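Local coordinates for isocitrate dehydrogenase [NAD] subunit 2, mitochondrial (Saccharomyces cerevisiae, PDB 3BLX), which catalyses, as part of an allosteric octamer with subunit 1, the NAD-dependent oxidative decarboxylation of isocitrate to 2-oxoglutarate in the citric acid cycle, and also binds RNA, at residues B[5-9]-B[170-175]; B[23-28]-B[80-86]; B[36-40]-B[294-299]; B[126-131]-B[232-236]. One frame throughout, in Å; residues are numbered along the deposited sequence.

Contact 1. Residues B[5-9]-B[170-175]; sequences QPSIG and RYAFEY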
loop_
_atom_site.group_PDB
_atom_site.type_symbol
_atom_site.label_atom_id
_atom_site.label_comp_id
_atom_site.label_asym_id
_atom_site.label_seq_id
_atom_site.Cartn_x
_atom_site.Cartn_y
_atom_site.Cartn_z
ATOM N N GLN B 5 -36.103 24.012 50.089
ATOM C CA GLN B 5 -34.864 24.046 49.287
ATOM C C GLN B 5 -33.921 22.836 49.511
ATOM O O GLN B 5 -33.769 22.373 50.644
ATOM C CB GLN B 5 -34.117 25.364 49.524
ATOM C CG GLN B 5 -33.285 25.832 48.327
ATOM C CD GLN B 5 -34.033 25.732 46.981
ATOM O OE1 GLN B 5 -35.265 25.909 46.893
ATOM N NE2 GLN B 5 -33.278 25.446 45.926
ATOM N N PRO B 6 -33.293 22.319 48.426
ATOM C CA PRO B 6 -32.409 21.146 48.539
ATOM C C PRO B 6 -31.231 21.340 49.488
ATOM O O PRO B 6 -30.490 22.313 49.340
ATOM C CB PRO B 6 -31.882 20.963 47.113
ATOM C CG PRO B 6 -32.934 21.557 46.238
ATOM C CD PRO B 6 -33.490 22.717 47.019
ATOM N N SER B 7 -31.062 20.415 50.434
ATOM C CA SER B 7 -29.949 20.451 51.382
ATOM C C SER B 7 -28.600 20.136 50.717
ATOM O O SER B 7 -27.541 20.511 51.232
ATOM C CB SER B 7 -30.202 19.486 52.539
ATOM O OG SER B 7 -29.122 19.495 53.456
ATOM N N ILE B 8 -28.656 19.464 49.566
ATOM C CA ILE B 8 -27.466 18.997 48.854
ATOM C C ILE B 8 -26.515 20.102 48.395
ATOM O O ILE B 8 -25.348 20.134 48.790
ATOM C CB ILE B 8 -27.843 18.162 47.623
ATOM C CG1 ILE B 8 -28.367 16.797 48.046
ATOM C CG2 ILE B 8 -26.635 17.948 46.768
ATOM C CD1 ILE B 8 -27.315 15.931 48.690
ATOM N N GLY B 9 -26.992 20.991 47.536
ATOM C CA GLY B 9 -26.159 22.103 47.130
ATOM C C GLY B 9 -26.637 23.427 47.688
ATOM O O GLY B 9 -26.704 24.413 46.954
ATOM N N ARG B 170 -29.390 11.597 45.291
ATOM C CA ARG B 170 -29.856 12.396 46.440
ATOM C C ARG B 170 -30.450 13.700 45.951
ATOM O O ARG B 170 -31.576 14.038 46.290
ATOM C CB ARG B 170 -28.746 12.717 47.455
ATOM C CG ARG B 170 -28.487 11.628 48.450
ATOM C CD ARG B 170 -27.986 12.183 49.752
ATOM N NE ARG B 170 -28.506 11.364 50.838
ATOM C CZ ARG B 170 -27.913 10.262 51.264
ATOM N NH1 ARG B 170 -26.768 9.874 50.707
ATOM N NH2 ARG B 170 -28.450 9.558 52.242
ATOM N N TYR B 171 -29.689 14.424 45.143
ATOM C CA TYR B 171 -30.121 15.719 44.673
ATOM C C TYR B 171 -31.419 15.608 43.921
ATOM O O TYR B 171 -32.235 16.507 43.995
ATOM C CB TYR B 171 -29.064 16.386 43.794
ATOM C CG TYR B 171 -29.430 17.801 43.433
ATOM C CD1 TYR B 171 -29.065 18.864 44.250
ATOM C CD2 TYR B 171 -30.168 18.076 42.292
ATOM C CE1 TYR B 171 -29.412 20.158 43.935
ATOM C CE2 TYR B 171 -30.533 19.373 41.972
ATOM C CZ TYR B 171 -30.149 20.405 42.801
ATOM O OH TYR B 171 -30.506 21.694 42.488
ATOM N N ALA B 172 -31.631 14.504 43.218
ATOM C CA ALA B 172 -32.842 14.368 42.417
ATOM C C ALA B 172 -34.032 14.237 43.313
ATOM O O ALA B 172 -35.095 14.749 43.003
ATOM C CB ALA B 172 -32.773 13.177 41.488
ATOM N N PHE B 173 -33.853 13.518 44.408
ATOM C CA PHE B 173 -34.911 13.381 45.403
ATOM C C PHE B 173 -35.245 14.741 46.050
ATOM O O PHE B 173 -36.370 15.203 45.972
ATOM C CB PHE B 173 -34.524 12.344 46.461
ATOM C CG PHE B 173 -34.764 10.920 46.033
ATOM C CD1 PHE B 173 -33.722 9.993 45.995
ATOM C CD2 PHE B 173 -36.030 10.500 45.667
ATOM C CE1 PHE B 173 -33.953 8.679 45.605
ATOM C CE2 PHE B 173 -36.257 9.183 45.271
ATOM C CZ PHE B 173 -35.211 8.274 45.236
ATOM N N GLU B 174 -34.247 15.375 46.656
ATOM C CA GLU B 174 -34.376 16.671 47.315
ATOM C C GLU B 174 -34.882 17.794 46.408
ATOM O O GLU B 174 -35.431 18.787 46.868
ATOM C CB GLU B 174 -33.056 17.072 47.968
ATOM C CG GLU B 174 -32.558 16.048 48.943
ATOM C CD GLU B 174 -31.923 16.654 50.171
ATOM O OE1 GLU B 174 -30.716 16.407 50.372
ATOM O OE2 GLU B 174 -32.630 17.367 50.928
ATOM N N TYR B 175 -34.716 17.624 45.115
ATOM C CA TYR B 175 -35.206 18.592 44.161
ATOM C C TYR B 175 -36.651 18.270 43.787
ATOM O O TYR B 175 -37.423 19.155 43.439
ATOM C CB TYR B 175 -34.305 18.596 42.910
ATOM C CG TYR B 175 -34.633 19.683 41.910
ATOM C CD1 TYR B 175 -35.487 19.435 40.826
ATOM C CD2 TYR B 175 -34.097 20.963 42.053
ATOM C CE1 TYR B 175 -35.794 20.437 39.914
ATOM C CE2 TYR B 175 -34.396 21.971 41.154
ATOM C CZ TYR B 175 -35.246 21.710 40.083
ATOM O OH TYR B 175 -35.541 22.728 39.190
#
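With Tyr171 CG set opposite its own backbone N (chi1 -173°), the tyrosine ring leans off helix 162-178 to meet Ile8, while Glu174 keeps CG beside its backbone N (chi1 -56°) and bends at its second torsion, which brings the carboxylate round to Ser7 and Ile8. Ile8 is central to the contact. Its CG2 branch comes up to the Tyr171 ring at the edge, in the ring plane, with Ile8 CG2 3.6 Å from Tyr171 CD1. The longer branch crosses Arg170 and Glu174 at about right angles: Ile8 CD1 rests 3.7 Å from Arg170 CB, and Ile8 CG1 lies close to Glu174 OE1. A beta-branched residue suits this place because its two arms reach different side chains of about one helical turn, CG2 toward Tyr171 and CD1 toward Arg170. Glu174 OE2 receives a weak bond from Ser7 N, 3.5 Å long though fairly straight at 159°. Pro6, a rigid apolar wedge, sets CB 4.1 Å from Tyr171 CE1 and CG 4.4 Å from Tyr175 CD2, approaching both rings obliquely. The guanidinium of Arg170 turns away from this loop and forms salt bridges with Glu166 and Glu210, leaving mainly the aliphatic part of the chain to Ile8. Ile8 also touches Phe110, and Tyr171 and Tyr175 pack on Val113, both on strand 109-117. An N-terminal loop thus lies along one side of a helix that itself packs on the central mixed sheet, a layered alpha/beta arrangement belonging to the isocitrate and isopropylmalate dehydrogenase fold.

Contact 2. Residues B[23-28]-B[80-86]; sequences TVSFIE and NLVALKG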
loop_
_atom_site.group_PDB
_atom_site.type_symbol
_atom_site.label_atom_id
_atom_site.label_comp_id
_atom_site.label_asym_id
_atom_site.label_seq_id
_atom_site.Cartn_x
_atom_site.Cartn_y
_atom_site.Cartn_z
ATOM N N THR B 23 -23.922 39.324 46.583
ATOM C CA THR B 23 -22.928 39.327 45.513
ATOM C C THR B 23 -23.104 38.123 44.578
ATOM O O THR B 23 -23.177 36.981 45.037
ATOM C CB THR B 23 -21.496 39.334 46.085
ATOM O OG1 THR B 23 -21.469 38.611 47.325
ATOM C CG2 THR B 23 -21.034 40.756 46.334
ATOM N N VAL B 24 -23.173 38.386 43.274
ATOM C CA VAL B 24 -23.326 37.349 42.253
ATOM C C VAL B 24 -22.374 37.530 41.047
ATOM O O VAL B 24 -22.485 38.506 40.308
ATOM C CB VAL B 24 -24.777 37.313 41.740
ATOM C CG1 VAL B 24 -24.899 36.378 40.550
ATOM C CG2 VAL B 24 -25.728 36.899 42.847
ATOM N N SER B 25 -21.452 36.587 40.845
ATOM C CA SER B 25 -20.524 36.650 39.714
ATOM C C SER B 25 -21.314 36.621 38.418
ATOM O O SER B 25 -22.415 36.099 38.387
ATOM C CB SER B 25 -19.548 35.480 39.757
ATOM O OG SER B 25 -18.796 35.459 40.953
ATOM N N PHE B 26 -20.776 37.180 37.345
ATOM C CA PHE B 26 -21.510 37.127 36.093
ATOM C C PHE B 26 -20.931 36.244 34.967
ATOM O O PHE B 26 -21.409 35.135 34.748
ATOM C CB PHE B 26 -21.837 38.512 35.576
ATOM C CG PHE B 26 -23.147 38.571 34.866
ATOM C CD1 PHE B 26 -24.276 39.013 35.519
ATOM C CD2 PHE B 26 -23.263 38.141 33.557
ATOM C CE1 PHE B 26 -25.495 39.053 34.875
ATOM C CE2 PHE B 26 -24.483 38.169 32.906
ATOM C CZ PHE B 26 -25.601 38.629 33.568
ATOM N N ILE B 27 -19.920 36.724 34.254
ATOM C CA ILE B 27 -19.451 36.029 33.055
ATOM C C ILE B 27 -20.451 36.278 31.959
ATOM O O ILE B 27 -21.297 35.447 31.692
ATOM C CB ILE B 27 -19.332 34.492 33.216
ATOM C CG1 ILE B 27 -18.636 34.117 34.518
ATOM C CG2 ILE B 27 -18.623 33.871 31.991
ATOM C CD1 ILE B 27 -18.617 32.645 34.786
ATOM N N GLU B 28 -20.350 37.431 31.322
ATOM C CA GLU B 28 -21.286 37.795 30.283
ATOM C C GLU B 28 -21.052 36.999 29.015
ATOM O O GLU B 28 -21.925 36.924 28.159
ATOM C CB GLU B 28 -21.203 39.299 30.005
ATOM C CG GLU B 28 -21.291 40.134 31.277
ATOM C CD GLU B 28 -21.625 41.592 31.023
ATOM O OE1 GLU B 28 -21.662 42.002 29.839
ATOM O OE2 GLU B 28 -21.847 42.321 32.016
ATOM N N ASN B 80 -18.471 34.126 46.049
ATOM C CA ASN B 80 -19.888 34.456 45.896
ATOM C C ASN B 80 -20.812 33.243 45.975
ATOM O O ASN B 80 -21.980 33.369 46.357
ATOM C CB ASN B 80 -20.121 35.184 44.579
ATOM C CG ASN B 80 -19.410 36.509 44.522
ATOM O OD1 ASN B 80 -18.979 37.040 45.543
ATOM N ND2 ASN B 80 -19.279 37.054 43.322
ATOM N N LEU B 81 -20.281 32.077 45.605
ATOM C CA LEU B 81 -21.004 30.799 45.668
ATOM C C LEU B 81 -22.082 30.652 44.583
ATOM O O LEU B 81 -22.725 29.599 44.473
ATOM C CB LEU B 81 -21.605 30.561 47.059
ATOM C CG LEU B 81 -20.662 30.498 48.263
ATOM C CD1 LEU B 81 -21.423 30.039 49.493
ATOM C CD2 LEU B 81 -19.456 29.593 48.010
ATOM N N VAL B 82 -22.272 31.710 43.794
ATOM C CA VAL B 82 -23.219 31.689 42.688
ATOM C C VAL B 82 -22.684 32.463 41.497
ATOM O O VAL B 82 -21.985 33.461 41.672
ATOM C CB VAL B 82 -24.565 32.273 43.096
ATOM C CG1 VAL B 82 -25.413 32.538 41.889
ATOM C CG2 VAL B 82 -25.271 31.312 43.996
ATOM N N ALA B 83 -22.997 31.986 40.293
ATOM C CA ALA B 83 -22.629 32.662 39.049
ATOM C C ALA B 83 -23.744 32.488 38.038
ATOM O O ALA B 83 -24.538 31.558 38.146
ATOM C CB ALA B 83 -21.338 32.106 38.490
ATOM N N LEU B 84 -23.802 33.391 37.064
ATOM C CA LEU B 84 -24.795 33.323 36.001
ATOM C C LEU B 84 -24.164 33.624 34.654
ATOM O O LEU B 84 -24.082 34.779 34.280
ATOM C CB LEU B 84 -25.906 34.338 36.253
ATOM C CG LEU B 84 -26.860 34.551 35.082
ATOM C CD1 LEU B 84 -27.873 33.436 35.050
ATOM C CD2 LEU B 84 -27.555 35.881 35.190
ATOM N N LYS B 85 -23.737 32.603 33.916
ATOM C CA LYS B 85 -23.009 32.838 32.675
ATOM C C LYS B 85 -23.875 32.758 31.419
ATOM O O LYS B 85 -24.835 32.011 31.362
ATOM C CB LYS B 85 -21.794 31.900 32.558
ATOM C CG LYS B 85 -22.118 30.447 32.315
ATOM C CD LYS B 85 -20.858 29.584 32.226
ATOM C CE LYS B 85 -20.217 29.643 30.852
ATOM N NZ LYS B 85 -21.080 29.056 29.785
ATOM N N GLY B 86 -23.525 33.554 30.416
ATOM C CA GLY B 86 -24.120 33.443 29.098
ATOM C C GLY B 86 -23.228 32.592 28.227
ATOM O O GLY B 86 -22.311 31.958 28.734
#
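The Phe26 ring carries the carbonyl of Leu84 over one face, with Leu84 O 3.5 Å above the plane and offset toward the rim, while Glu28 N lies at the ring edge, in its plane. Leu84 runs beside the ring in the same direction and brings CD2 to 3.7 Å from Phe26 CZ. Trp53 meets Phe26 edge-to-face and Lys41 adds a cation-pi contact, so an aromatic residue suits the place, its ring meeting a carbonyl, another ring and a cation. The second flat group, the Asn80 amide, gives its ND2 to Ser25 OG at 2.9 Å, with the oxygen 30° out of the amide plane; that amide also bonds Glu54, and Ser25 OG bonds Ser76. Backbones complete the pairing: Ser25 N donates to Val82 O at 3.3 Å, and Gly86 N to Ile27 O at 3.2 Å, nearly along the C=O axis. Ile27 CB packs 3.6 Å from Lys85 CB, whereas the lysine's amine leaves for Glu278. The two segments run the same way, 20° apart, so 23-28 follows one edge of strand 82-85, whose other edge bonds strand 275-279. Met305 of helix 296-309 covers Val24, Val82 and Leu84, and helix 33-45 adjoins Phe26 and Leu84.

Contact 3. Residues B[36-40]-B[294-299]; sequences ISKSV and NPTALL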
loop_
_atom_site.group_PDB
_atom_site.type_symbol
_atom_site.label_atom_id
_atom_site.label_comp_id
_atom_site.label_asym_id
_atom_site.label_seq_id
_atom_site.Cartn_x
_atom_site.Cartn_y
_atom_site.Cartn_z
ATOM N N ILE B 36 -27.461 40.170 25.954
ATOM C CA ILE B 36 -28.393 39.369 26.724
ATOM C C ILE B 36 -28.149 39.558 28.213
ATOM O O ILE B 36 -29.066 39.508 29.010
ATOM C CB ILE B 36 -28.287 37.903 26.328
ATOM C CG1 ILE B 36 -29.023 37.681 25.020
ATOM C CG2 ILE B 36 -28.868 37.004 27.378
ATOM C CD1 ILE B 36 -29.041 36.233 24.620
ATOM N N SER B 37 -26.901 39.783 28.586
ATOM C CA SER B 37 -26.592 40.046 29.985
ATOM C C SER B 37 -27.125 41.411 30.366
ATOM O O SER B 37 -27.577 41.626 31.488
ATOM C CB SER B 37 -25.083 40.000 30.221
ATOM O OG SER B 37 -24.544 38.738 29.864
ATOM N N LYS B 38 -27.064 42.340 29.415
ATOM C CA LYS B 38 -27.503 43.712 29.655
ATOM C C LYS B 38 -28.963 43.663 30.025
ATOM O O LYS B 38 -29.382 44.300 30.979
ATOM C CB LYS B 38 -27.296 44.575 28.409
ATOM C CG LYS B 38 -27.428 46.082 28.617
ATOM C CD LYS B 38 -26.699 46.814 27.501
ATOM C CE LYS B 38 -26.770 48.305 27.682
ATOM N NZ LYS B 38 -27.849 48.946 26.903
ATOM N N SER B 39 -29.722 42.877 29.266
ATOM C CA SER B 39 -31.150 42.719 29.494
ATOM C C SER B 39 -31.483 42.110 30.849
ATOM O O SER B 39 -32.545 42.372 31.406
ATOM C CB SER B 39 -31.765 41.845 28.416
ATOM O OG SER B 39 -32.989 41.343 28.890
ATOM N N VAL B 40 -30.592 41.282 31.377
ATOM C CA VAL B 40 -30.874 40.651 32.655
ATOM C C VAL B 40 -30.683 41.642 33.785
ATOM O O VAL B 40 -31.405 41.611 34.764
ATOM C CB VAL B 40 -29.999 39.421 32.905
ATOM C CG1 VAL B 40 -30.209 38.902 34.333
ATOM C CG2 VAL B 40 -30.303 38.349 31.874
ATOM N N ASN B 294 -32.198 36.644 21.868
ATOM C CA ASN B 294 -33.332 36.326 22.722
ATOM C C ASN B 294 -32.919 35.943 24.142
ATOM O O ASN B 294 -32.424 34.844 24.373
ATOM C CB ASN B 294 -34.180 35.229 22.086
ATOM C CG ASN B 294 -35.440 34.936 22.878
ATOM O OD1 ASN B 294 -35.600 35.401 24.002
ATOM N ND2 ASN B 294 -36.339 34.153 22.294
ATOM N N PRO B 295 -33.156 36.841 25.104
ATOM C CA PRO B 295 -32.702 36.740 26.494
ATOM C C PRO B 295 -33.543 35.825 27.381
ATOM O O PRO B 295 -33.255 35.702 28.585
ATOM C CB PRO B 295 -32.849 38.170 27.016
ATOM C CG PRO B 295 -33.429 38.960 25.915
ATOM C CD PRO B 295 -33.952 38.049 24.891
ATOM N N THR B 296 -34.569 35.206 26.811
ATOM C CA THR B 296 -35.463 34.346 27.583
ATOM C C THR B 296 -34.739 33.220 28.314
ATOM O O THR B 296 -35.003 32.959 29.502
ATOM C CB THR B 296 -36.492 33.667 26.693
ATOM O OG1 THR B 296 -37.144 34.640 25.871
ATOM C CG2 THR B 296 -37.506 32.940 27.555
ATOM N N ALA B 297 -33.858 32.539 27.578
ATOM C CA ALA B 297 -33.108 31.411 28.101
ATOM C C ALA B 297 -32.260 31.853 29.274
ATOM O O ALA B 297 -32.314 31.259 30.343
ATOM C CB ALA B 297 -32.256 30.825 27.020
ATOM N N LEU B 298 -31.481 32.913 29.086
ATOM C CA LEU B 298 -30.688 33.429 30.196
ATOM C C LEU B 298 -31.587 33.955 31.342
ATOM O O LEU B 298 -31.291 33.746 32.521
ATOM C CB LEU B 298 -29.669 34.473 29.717
ATOM C CG LEU B 298 -28.617 34.902 30.749
ATOM C CD1 LEU B 298 -27.956 33.698 31.397
ATOM C CD2 LEU B 298 -27.573 35.798 30.136
ATOM N N LEU B 299 -32.691 34.609 30.997
ATOM C CA LEU B 299 -33.645 35.093 32.010
ATOM C C LEU B 299 -34.197 33.985 32.899
ATOM O O LEU B 299 -34.305 34.130 34.126
ATOM C CB LEU B 299 -34.809 35.820 31.339
ATOM C CG LEU B 299 -34.894 37.341 31.427
ATOM C CD1 LEU B 299 -33.591 37.967 31.866
ATOM C CD2 LEU B 299 -35.381 37.906 30.084
#
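Asn294 OD1 accepts a hydrogen bond from Thr296 N at 3.0 Å, and Asn294 O, on the same residue's backbone, lies 3.7 Å from Ile36 CD1, a van der Waals contact. The hydrogen bond from Thr296 N is nearly straight (163°), yet the nitrogen stands 35° above the carbonyl plane. The Thr296 hydroxyl also lies close to OD1, at a separation too short to be relied on. This Asx turn caps the start of helix 296-309, where main-chain N-H groups lack helical acceptors, and Asn294 ND2 is held in turn by Asp336. Asparagine fits because one end of its amide accepts while the other donates.

The contact proper is apolar. Ile36 lays its CG2 branch against Leu298, 3.5 Å from Leu298 CB, the two chains crossing obliquely. Leu298 CG, set opposite its backbone N (chi1 -170°), also comes 4.0 Å from Val40 CG2, which it meets at about a right angle. Val40 CG2 meets Leu299 CD1 as well, those two side chains passing antiparallel. Ser39 is small enough to admit the Pro295 ring, with OG 3.7 Å from Pro295 CB. Ser37 points away and returns its hydroxyl to Gly33 O within its own helix.

Helix 33-45 therefore packs on the first turn of helix 296-309. Helix 343-352 adjoins Ser39 and Pro295 through Thr347 and Thr343, while Leu84 of strand 82-85 meets both Val40 and Leu298.

Contact 4. Residues B[126-131]-B[232-236]; sequences YENVDL and PSAYT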
loop_
_atom_site.group_PDB
_atom_site.type_symbol
_atom_site.label_atom_id
_atom_site.label_comp_id
_atom_site.label_asym_id
_atom_site.label_seq_id
_atom_site.Cartn_x
_atom_site.Cartn_y
_atom_site.Cartn_z
ATOM N N TYR B 126 -45.435 20.471 20.128
ATOM C CA TYR B 126 -45.879 19.665 21.266
ATOM C C TYR B 126 -46.497 20.572 22.318
ATOM O O TYR B 126 -46.103 21.723 22.444
ATOM C CB TYR B 126 -44.709 18.847 21.869
ATOM C CG TYR B 126 -44.186 17.756 20.945
ATOM C CD1 TYR B 126 -44.616 16.449 21.074
ATOM C CD2 TYR B 126 -43.296 18.047 19.929
ATOM C CE1 TYR B 126 -44.167 15.447 20.212
ATOM C CE2 TYR B 126 -42.846 17.059 19.059
ATOM C CZ TYR B 126 -43.283 15.762 19.204
ATOM O OH TYR B 126 -42.832 14.797 18.328
ATOM N N GLU B 127 -47.456 20.060 23.082
ATOM C CA GLU B 127 -48.141 20.881 24.079
ATOM C C GLU B 127 -48.155 20.277 25.466
ATOM O O GLU B 127 -48.127 19.063 25.634
ATOM C CB GLU B 127 -49.575 21.173 23.642
ATOM C CG GLU B 127 -49.663 21.715 22.228
ATOM C CD GLU B 127 -51.001 22.348 21.922
ATOM O OE1 GLU B 127 -51.937 22.168 22.732
ATOM O OE2 GLU B 127 -51.110 23.022 20.870
ATOM N N ASN B 128 -48.210 21.154 26.460
ATOM C CA ASN B 128 -48.338 20.744 27.851
ATOM C C ASN B 128 -47.178 19.925 28.344
ATOM O O ASN B 128 -47.336 19.057 29.196
ATOM C CB ASN B 128 -49.640 19.993 28.090
ATOM C CG ASN B 128 -50.843 20.893 28.001
ATOM O OD1 ASN B 128 -51.766 20.614 27.240
ATOM N ND2 ASN B 128 -50.837 21.995 28.768
ATOM N N VAL B 129 -46.005 20.213 27.815
ATOM C CA VAL B 129 -44.814 19.552 28.298
ATOM C C VAL B 129 -44.191 20.332 29.461
ATOM O O VAL B 129 -44.004 21.531 29.390
ATOM C CB VAL B 129 -43.810 19.228 27.137
ATOM C CG1 VAL B 129 -44.235 19.857 25.854
ATOM C CG2 VAL B 129 -42.392 19.622 27.491
ATOM N N ASP B 130 -43.906 19.637 30.550
ATOM C CA ASP B 130 -43.215 20.251 31.672
ATOM C C ASP B 130 -42.259 19.219 32.277
ATOM O O ASP B 130 -42.574 18.554 33.254
ATOM C CB ASP B 130 -44.213 20.808 32.700
ATOM C CG ASP B 130 -43.536 21.603 33.796
ATOM O OD1 ASP B 130 -42.281 21.608 33.831
ATOM O OD2 ASP B 130 -44.253 22.215 34.625
ATOM N N LEU B 131 -41.079 19.104 31.679
ATOM C CA LEU B 131 -40.164 18.024 32.001
ATOM C C LEU B 131 -39.007 18.509 32.844
ATOM O O LEU B 131 -38.536 19.622 32.672
ATOM C CB LEU B 131 -39.652 17.415 30.706
ATOM C CG LEU B 131 -40.770 16.750 29.922
ATOM C CD1 LEU B 131 -40.365 16.422 28.494
ATOM C CD2 LEU B 131 -41.235 15.515 30.669
ATOM N N PRO B 232 -45.915 13.876 26.363
ATOM C CA PRO B 232 -45.006 14.538 27.294
ATOM C C PRO B 232 -45.638 14.828 28.644
ATOM O O PRO B 232 -44.930 14.853 29.654
ATOM C CB PRO B 232 -44.680 15.846 26.585
ATOM C CG PRO B 232 -44.924 15.574 25.122
ATOM C CD PRO B 232 -46.018 14.570 25.068
ATOM N N SER B 233 -46.944 15.063 28.667
ATOM C CA SER B 233 -47.598 15.513 29.899
ATOM C C SER B 233 -47.517 14.452 31.012
ATOM O O SER B 233 -47.532 14.784 32.209
ATOM C CB SER B 233 -49.041 15.945 29.629
ATOM O OG SER B 233 -49.838 14.857 29.174
ATOM N N ALA B 234 -47.397 13.186 30.603
ATOM C CA ALA B 234 -47.356 12.057 31.523
ATOM C C ALA B 234 -46.170 12.097 32.487
ATOM O O ALA B 234 -46.068 11.273 33.399
ATOM C CB ALA B 234 -47.337 10.769 30.738
ATOM N N TYR B 235 -45.275 13.057 32.288
ATOM C CA TYR B 235 -44.057 13.128 33.085
ATOM C C TYR B 235 -43.940 14.422 33.860
ATOM O O TYR B 235 -42.929 14.663 34.515
ATOM C CB TYR B 235 -42.808 12.932 32.201
ATOM C CG TYR B 235 -42.546 11.491 31.814
ATOM C CD1 TYR B 235 -43.107 10.949 30.671
ATOM C CD2 TYR B 235 -41.743 10.673 32.604
ATOM C CE1 TYR B 235 -42.872 9.635 30.326
ATOM C CE2 TYR B 235 -41.500 9.359 32.255
ATOM C CZ TYR B 235 -42.061 8.850 31.115
ATOM O OH TYR B 235 -41.815 7.548 30.762
ATOM N N THR B 236 -44.978 15.249 33.804
ATOM C CA THR B 236 -44.937 16.536 34.494
ATOM C C THR B 236 -45.149 16.436 36.003
ATOM O O THR B 236 -45.106 17.431 36.700
ATOM C CB THR B 236 -45.917 17.541 33.894
ATOM O OG1 THR B 236 -47.210 17.238 34.369
ATOM C CG2 THR B 236 -45.915 17.447 32.366
#
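Thr236 begins, at CB, 3.6 Å from Asp130 O and 3.9 Å from Asp130 CB. From there its methyl, CG2, swings to the side of the backbone N and reaches 3.5 Å from Asp130 N. The other branch, with OG1 between backbone N and carbonyl carbon (chi1 79°), makes a weak hydrogen bond with Ser233 O of its own turn. Threonine suits the spot because its methyl faces segment 126-131 while its hydroxyl is spent locally. In addition, Thr236 CA makes a CA-H...O contact with Asp130 O at 3.3 Å.

Pro232 opens the 3-10 turn, and with no N-H to offer it suits the first position. Its CB presses on Val129 CB at 3.5 Å, and its CG meets Tyr126 CD1 at 4.2 Å, the two side chains at about a right angle. Leu131 brings CD2 against Tyr235 CB, the two side chains meeting at a slant, and within 3.9 Å of Pro232 O. Both tyrosine hydroxyls look elsewhere: Tyr235 OH bonds Glu219, and Tyr126 OH bonds Val224 O of the subunit 1 chain, whose Arg119 also packs on Tyr126 and Pro232.

Across the segments the contact is thus methyls, rings and a backbone CH, with the tyrosine hydroxyls bonded outside the two segments and Thr236 OG1 bonded within its own. Cohesion here rests mainly on apolar burial and shape, while specific polar bonding ties Tyr235 to Glu219 of strand 215-220 and Tyr126 to subunit 1.

How the contacts relate
Contacts 2 and 3 are neighbours, their centres 14 Å apart, and they touch: Ser37 lies against Phe26 and Glu28, and Leu298 against Leu84. Strand 82-85 and helices 33-45 and 296-309 thereby form one continuous packed region. Contacts 1 and 4 stand farther off, about 22 Å from each other between centres, each reaching the sheet elsewhere; contacts 2 and 4, about 31 Å apart, both involve strands of the mixed sheet. Along the chain contact 2 nests inside the loop closed by contact 1, contact 4 inside that of contact 3; contact 1 interleaves with contacts 3 and 4, and contact 2 with contact 3. Distant sequence parts are therefore woven into a single alpha/beta subunit, and contact 4 lies where it meets subunit 1.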